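Long-range contacts in titin (Homo sapiens, PDB 2J8H), which serves as a giant elastic protein of muscle that also carries a serine/threonine kinase activity, represented here by a rigid tandem of A-band immunoglobulin domains: residues A[21-26]-A[61-66]; A[75-80]-A[92-97]. One frame throughout, in Å; residues are numbered along the deposited sequence.

Interaction 1 of 2, residues A[21-26]-A[61-66]; sequences NATLVC and YHQLII
The CG2 methyl of T23 overlaps the side-chain amide of Q63 and comes within 3.4 Å of OE1. Both residues belong to an antiparallel strand pair of the I-set immunoglobulin sandwich, strands B and E, here 22-26 and 61-66. Six backbone hydrogen bonds join A22 to I66, L24 to L64 and C26 to H62, two for each pair. I66 N to A22 O is nearly straight, 2.7 Å long with 172° at the hydrogen. Short CA-H...O contacts fill the spaces between, such as T23 CA to L64 O at 3.2 Å.

Side chains alternate between two faces. T23, V25, Q63 and I65 share one. V25 lies alongside Q63, its CG2 3.7 Å from OE1. That oxygen accepts a hydrogen bond from I186 N of the second subunit, while Q63 NE2 binds Q55 OE1, which together fix the flip of the amide. With T23 chi1 at -57°, OG1 sits beside the backbone N and CG2 is anti to it. This aims the methyl at Q63 and turns OG1 toward I65. With an alanine here both branches are gone, and the Q63 amide and I65 would probably lose their contact across the strands, as would F184 of the second subunit.

The other face looks into the sandwich. W38 packs on L24, H62 and L64. The methyl ends of L24 and I66 meet, CD1 to CD1, at 4.0 Å. At the far end of the pair, C26 SG lies 4.0 Å from H62 CB.

Interaction 2 of 2, residues A[75-80]-A[92-97]; sequences TVYQVR and ASLEVE
The ring of Y77 has A92 O at one edge, near the ring plane and 4.1 Å from CD1. L94 approaches the same ring obliquely, its CB 3.7 Å from CE1. I66 CD1 of the facing sheet lies over one face. The T75 CG2 methyl sits above the opposite face, toward its rim and 3.9 Å from Y77 CE1, so the ring lies between two methyls. L94 keeps CG anti to the backbone N (chi1 176°), which brings CD2 to the I66 side of the ring but outside its outline, 4.1 Å from CE1. The Y77 hydroxyl bonds to D73 O, four residues earlier. This is a tyrosine corner, a classic feature of Greek-key sandwiches such as the immunoglobulin fold.

The backbones form one end of the F-G hairpin. Three hydrogen bonds link them. L94 N gives one to T75 O, 2.9 Å long and nearly straight at 172°. Y77 N gives a 2.8 Å bond to A92 O, almost in line with the carbonyl. A92 N returns one to Y77 O at 3.0 Å, with the donor tilted from the carbonyl plane. Y77 O is also bonded by T91 OG1, so two donors hold it. V76 and S93 make the non-hydrogen-bonded pair between these links. CG2 of V76 rests 3.6 Å from A92 O. The segments run antiparallel at 144°, and the contact between them is confined to T75-Y77 and A92-L94.

Both strands have a second neighbour. Strand 35-40 pairs with 76-83, and its Y39 shares backbone hydrogen bonds with Q78. Strand 14-17 runs parallel to 86-102, and S93 is backbone-bonded to L14. L94 packs on L14 and V16 of that strand. The domain has no helices, so strands and loops alone surround this pair.

How the interactions relate
Interactions 1 and 2 sit in the same I-set domain, with centres about 10 Å apart. Each belongs to a different sheet of the sandwich. Interaction 1 closes before interaction 2 opens along the chain, and strand 61-66 is followed directly by strand 76-83. The inward faces meet in the shared hydrophobic core. The closest meeting is I66 CD1 with Y77 CZ, at 3.6 Å. A22 CB touches L94 CD2 at 3.8 Å, and L24 CD2 touches Y77 CB at 3.8 Å. The two strand pairs thus form the opposing layers of one domain. Strand 86-102 then runs on toward the second domain of the tandem, consistent with its rigid conformation.

Interaction 1 of 2, residues A[21-26]-A[61-66]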
loop_
_atom_site.group_PDB
_atom_site.type_symbol
_atom_site.label_atom_id
_atom_site.label_comp_id
_atom_site.label_asym_id
_atom_site.label_seq_id
_atom_site.Cartn_x
_atom_site.Cartn_y
_atom_site.Cartn_z
ATOM N N ASN A 21 -2.067 -1.573 9.349
ATOM C CA ASN A 21 -2.849 -1.132 10.465
ATOM C C ASN A 21 -2.783 -2.243 11.493
ATOM O O ASN A 21 -2.832 -3.417 11.143
ATOM C CB ASN A 21 -4.298 -0.857 10.052
ATOM C CG ASN A 21 -4.426 0.332 9.111
ATOM O OD1 ASN A 21 -3.435 0.958 8.722
ATOM N ND2 ASN A 21 -5.659 0.635 8.722
ATOM N N ALA A 22 -2.619 -1.877 12.755
ATOM C CA ALA A 22 -2.673 -2.830 13.831
ATOM C C ALA A 22 -4.039 -2.642 14.481
ATOM O O ALA A 22 -4.452 -1.510 14.735
ATOM C CB ALA A 22 -1.562 -2.568 14.823
ATOM N N THR A 23 -4.745 -3.748 14.720
ATOM C CA THR A 23 -6.049 -3.710 15.370
ATOM C C THR A 23 -5.990 -4.558 16.601
ATOM O O THR A 23 -5.703 -5.744 16.528
ATOM C CB THR A 23 -7.142 -4.236 14.442
ATOM O OG1 THR A 23 -7.115 -3.460 13.243
ATOM C CG2 THR A 23 -8.524 -4.126 15.110
ATOM N N LEU A 24 -6.266 -3.932 17.731
ATOM C CA LEU A 24 -6.276 -4.599 19.016
ATOM C C LEU A 24 -7.739 -4.749 19.364
ATOM O O LEU A 24 -8.480 -3.766 19.295
ATOM C CB LEU A 24 -5.606 -3.716 20.052
ATOM C CG LEU A 24 -4.091 -3.535 19.978
ATOM C CD1 LEU A 24 -3.600 -2.832 18.752
ATOM C CD2 LEU A 24 -3.696 -2.711 21.141
ATOM N N VAL A 25 -8.156 -5.962 19.710
ATOM C CA VAL A 25 -9.557 -6.285 19.874
ATOM C C VAL A 25 -9.703 -6.989 21.202
ATOM O O VAL A 25 -8.837 -7.789 21.584
ATOM C CB VAL A 25 -10.076 -7.282 18.790
ATOM C CG1 VAL A 25 -11.613 -7.330 18.832
ATOM C CG2 VAL A 25 -9.584 -6.928 17.383
ATOM N N CYS A 26 -10.808 -6.741 21.891
ATOM C CA CYS A 26 -11.109 -7.485 23.112
ATOM C C CYS A 26 -12.617 -7.534 23.256
ATOM O O CYS A 26 -13.327 -6.841 22.506
ATOM C CB CYS A 26 -10.434 -6.836 24.314
ATOM S SG CYS A 26 -10.993 -5.213 24.704
ATOM N N TYR A 61 -17.759 -5.844 22.257
ATOM C CA TYR A 61 -16.514 -5.871 21.524
ATOM C C TYR A 61 -15.957 -4.471 21.388
ATOM O O TYR A 61 -16.696 -3.544 21.042
ATOM C CB TYR A 61 -16.694 -6.448 20.138
ATOM C CG TYR A 61 -17.000 -7.900 20.140
ATOM C CD1 TYR A 61 -18.303 -8.336 20.147
ATOM C CD2 TYR A 61 -15.981 -8.849 20.149
ATOM C CE1 TYR A 61 -18.613 -9.705 20.150
ATOM C CE2 TYR A 61 -16.268 -10.216 20.149
ATOM C CZ TYR A 61 -17.588 -10.632 20.156
ATOM O OH TYR A 61 -17.906 -11.979 20.160
ATOM N N HIS A 62 -14.658 -4.348 21.643
ATOM C CA HIS A 62 -13.943 -3.078 21.594
ATOM C C HIS A 62 -12.689 -3.269 20.793
ATOM O O HIS A 62 -11.986 -4.282 20.966
ATOM C CB HIS A 62 -13.543 -2.653 22.994
ATOM C CG HIS A 62 -14.709 -2.262 23.832
ATOM N ND1 HIS A 62 -15.214 -0.983 23.839
ATOM C CD2 HIS A 62 -15.527 -3.001 24.617
ATOM C CE1 HIS A 62 -16.272 -0.942 24.628
ATOM N NE2 HIS A 62 -16.485 -2.155 25.107
ATOM N N GLN A 63 -12.396 -2.326 19.900
ATOM C CA GLN A 63 -11.152 -2.415 19.174
ATOM C C GLN A 63 -10.535 -1.048 18.940
ATOM O O GLN A 63 -11.221 -0.025 18.862
ATOM C CB GLN A 63 -11.291 -3.269 17.895
ATOM C CG GLN A 63 -11.893 -2.606 16.722
ATOM C CD GLN A 63 -12.131 -3.505 15.522
ATOM O OE1 GLN A 63 -11.871 -4.702 15.548
ATOM N NE2 GLN A 63 -12.710 -2.929 14.477
ATOM N N LEU A 64 -9.213 -1.056 18.897
ATOM C CA LEU A 64 -8.439 0.111 18.591
ATOM C C LEU A 64 -7.705 -0.191 17.306
ATOM O O LEU A 64 -7.028 -1.216 17.202
ATOM C CB LEU A 64 -7.441 0.361 19.708
ATOM C CG LEU A 64 -6.360 1.434 19.443
ATOM C CD1 LEU A 64 -6.967 2.817 19.406
ATOM C CD2 LEU A 64 -5.270 1.324 20.540
ATOM N N ILE A 65 -7.829 0.693 16.330
ATOM C CA ILE A 65 -7.080 0.589 15.105
ATOM C C ILE A 65 -5.996 1.658 15.099
ATOM O O ILE A 65 -6.287 2.848 15.192
ATOM C CB ILE A 65 -7.975 0.770 13.854
ATOM C CG1 ILE A 65 -9.214 -0.140 13.943
ATOM C CG2 ILE A 65 -7.165 0.475 12.555
ATOM C CD1 ILE A 65 -10.313 0.176 12.912
ATOM N N ILE A 66 -4.741 1.208 14.977
ATOM C CA ILE A 66 -3.580 2.084 14.859
ATOM C C ILE A 66 -3.147 2.006 13.428
ATOM O O ILE A 66 -2.728 0.955 12.981
ATOM C CB ILE A 66 -2.413 1.619 15.749
ATOM C CG1 ILE A 66 -2.907 1.399 17.180
ATOM C CG2 ILE A 66 -1.261 2.610 15.712
ATOM C CD1 ILE A 66 -1.908 0.700 18.072
#

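Interaction 2 of 2, residues A[75-80]-A[92-97]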
loop_
_atom_site.group_PDB
_atom_site.type_symbol
_atom_site.label_atom_id
_atom_site.label_comp_id
_atom_site.label_asym_id
_atom_site.label_seq_id
_atom_site.Cartn_x
_atom_site.Cartn_y
_atom_site.Cartn_z
ATOM N N THR A 75 5.095 -0.812 21.072
ATOM C CA THR A 75 5.239 -0.666 22.516
ATOM C C THR A 75 4.085 -1.396 23.180
ATOM O O THR A 75 3.381 -2.172 22.528
ATOM C CB THR A 75 5.304 0.840 22.933
ATOM O OG1 THR A 75 5.626 0.932 24.325
ATOM C CG2 THR A 75 3.984 1.562 22.651
ATOM N N VAL A 76 3.889 -1.160 24.465
ATOM C CA VAL A 76 2.813 -1.796 25.211
ATOM C C VAL A 76 1.592 -0.886 25.276
ATOM O O VAL A 76 1.710 0.332 25.404
ATOM C CB VAL A 76 3.266 -2.189 26.638
ATOM C CG1 VAL A 76 3.496 -0.949 27.486
ATOM C CG2 VAL A 76 2.230 -3.079 27.293
ATOM N N TYR A 77 0.423 -1.509 25.133
ATOM C CA TYR A 77 -0.857 -0.843 25.148
ATOM C C TYR A 77 -1.667 -1.466 26.255
ATOM O O TYR A 77 -1.441 -2.622 26.614
ATOM C CB TYR A 77 -1.580 -1.029 23.814
ATOM C CG TYR A 77 -0.862 -0.324 22.689
ATOM C CD1 TYR A 77 0.247 -0.907 22.061
ATOM C CD2 TYR A 77 -1.254 0.937 22.290
ATOM C CE1 TYR A 77 0.923 -0.240 21.050
ATOM C CE2 TYR A 77 -0.570 1.618 21.306
ATOM C CZ TYR A 77 0.514 1.021 20.679
ATOM O OH TYR A 77 1.164 1.727 19.680
ATOM N N GLN A 78 -2.573 -0.669 26.816
ATOM C CA GLN A 78 -3.512 -1.120 27.830
ATOM C C GLN A 78 -4.925 -0.776 27.389
ATOM O O GLN A 78 -5.147 0.197 26.705
ATOM C CB GLN A 78 -3.246 -0.443 29.172
ATOM C CG GLN A 78 -1.914 -0.741 29.816
ATOM C CD GLN A 78 -0.786 0.164 29.346
ATOM O OE1 GLN A 78 -1.001 1.324 29.009
ATOM N NE2 GLN A 78 0.440 -0.362 29.365
ATOM N N VAL A 79 -5.864 -1.621 27.762
ATOM C CA VAL A 79 -7.290 -1.351 27.636
ATOM C C VAL A 79 -7.871 -1.507 29.025
ATOM O O VAL A 79 -7.496 -2.434 29.781
ATOM C CB VAL A 79 -7.987 -2.292 26.622
ATOM C CG1 VAL A 79 -7.898 -3.714 27.064
ATOM C CG2 VAL A 79 -9.466 -1.855 26.355
ATOM N N ARG A 80 -8.718 -0.548 29.383
ATOM C CA ARG A 80 -9.324 -0.526 30.690
ATOM C C ARG A 80 -10.816 -0.569 30.571
ATOM O O ARG A 80 -11.387 0.148 29.764
ATOM C CB ARG A 80 -8.904 0.749 31.428
ATOM C CG ARG A 80 -9.414 0.773 32.879
ATOM C CD ARG A 80 -9.133 2.103 33.567
ATOM N NE ARG A 80 -7.698 2.324 33.702
ATOM C CZ ARG A 80 -7.152 3.395 34.255
ATOM N NH1 ARG A 80 -7.918 4.354 34.771
ATOM N NH2 ARG A 80 -5.834 3.504 34.319
ATOM N N ALA A 92 -1.335 -5.579 25.968
ATOM C CA ALA A 92 -0.752 -6.298 24.832
ATOM C C ALA A 92 0.437 -5.491 24.334
ATOM O O ALA A 92 0.439 -4.260 24.423
ATOM C CB ALA A 92 -1.779 -6.448 23.704
ATOM N N SER A 93 1.429 -6.173 23.792
ATOM C CA SER A 93 2.517 -5.499 23.115
ATOM C C SER A 93 2.277 -5.558 21.612
ATOM O O SER A 93 1.796 -6.566 21.077
ATOM C CB SER A 93 3.810 -6.194 23.449
ATOM O OG SER A 93 3.796 -7.469 22.842
ATOM N N LEU A 94 2.609 -4.469 20.940
ATOM C CA LEU A 94 2.699 -4.432 19.508
ATOM C C LEU A 94 4.190 -4.429 19.126
ATOM O O LEU A 94 4.951 -3.591 19.590
ATOM C CB LEU A 94 2.030 -3.169 19.006
ATOM C CG LEU A 94 2.106 -2.902 17.501
ATOM C CD1 LEU A 94 1.676 -4.116 16.649
ATOM C CD2 LEU A 94 1.272 -1.676 17.184
ATOM N N GLU A 95 4.616 -5.390 18.319
ATOM C CA GLU A 95 5.930 -5.353 17.750
ATOM C C GLU A 95 5.720 -5.119 16.271
ATOM O O GLU A 95 4.781 -5.637 15.682
ATOM C CB GLU A 95 6.679 -6.650 18.042
ATOM C CG GLU A 95 7.346 -6.609 19.425
ATOM C CD GLU A 95 7.254 -7.913 20.201
ATOM O OE1 GLU A 95 7.803 -8.943 19.716
ATOM O OE2 GLU A 95 6.665 -7.887 21.326
ATOM N N VAL A 96 6.572 -4.297 15.681
ATOM C CA VAL A 96 6.395 -3.896 14.296
ATOM C C VAL A 96 7.554 -4.458 13.521
ATOM O O VAL A 96 8.719 -4.197 13.838
ATOM C CB VAL A 96 6.300 -2.364 14.123
ATOM C CG1 VAL A 96 6.211 -1.996 12.635
ATOM C CG2 VAL A 96 5.096 -1.803 14.911
ATOM N N GLU A 97 7.220 -5.249 12.510
ATOM C CA GLU A 97 8.205 -5.952 11.724
ATOM C C GLU A 97 8.617 -5.027 10.593
ATOM O O GLU A 97 7.772 -4.526 9.849
ATOM C CB GLU A 97 7.633 -7.247 11.131
ATOM C CG GLU A 97 6.761 -8.081 12.091
ATOM C CD GLU A 97 6.038 -9.219 11.377
ATOM O OE1 GLU A 97 5.666 -9.063 10.179
ATOM O OE2 GLU A 97 5.863 -10.281 12.010
#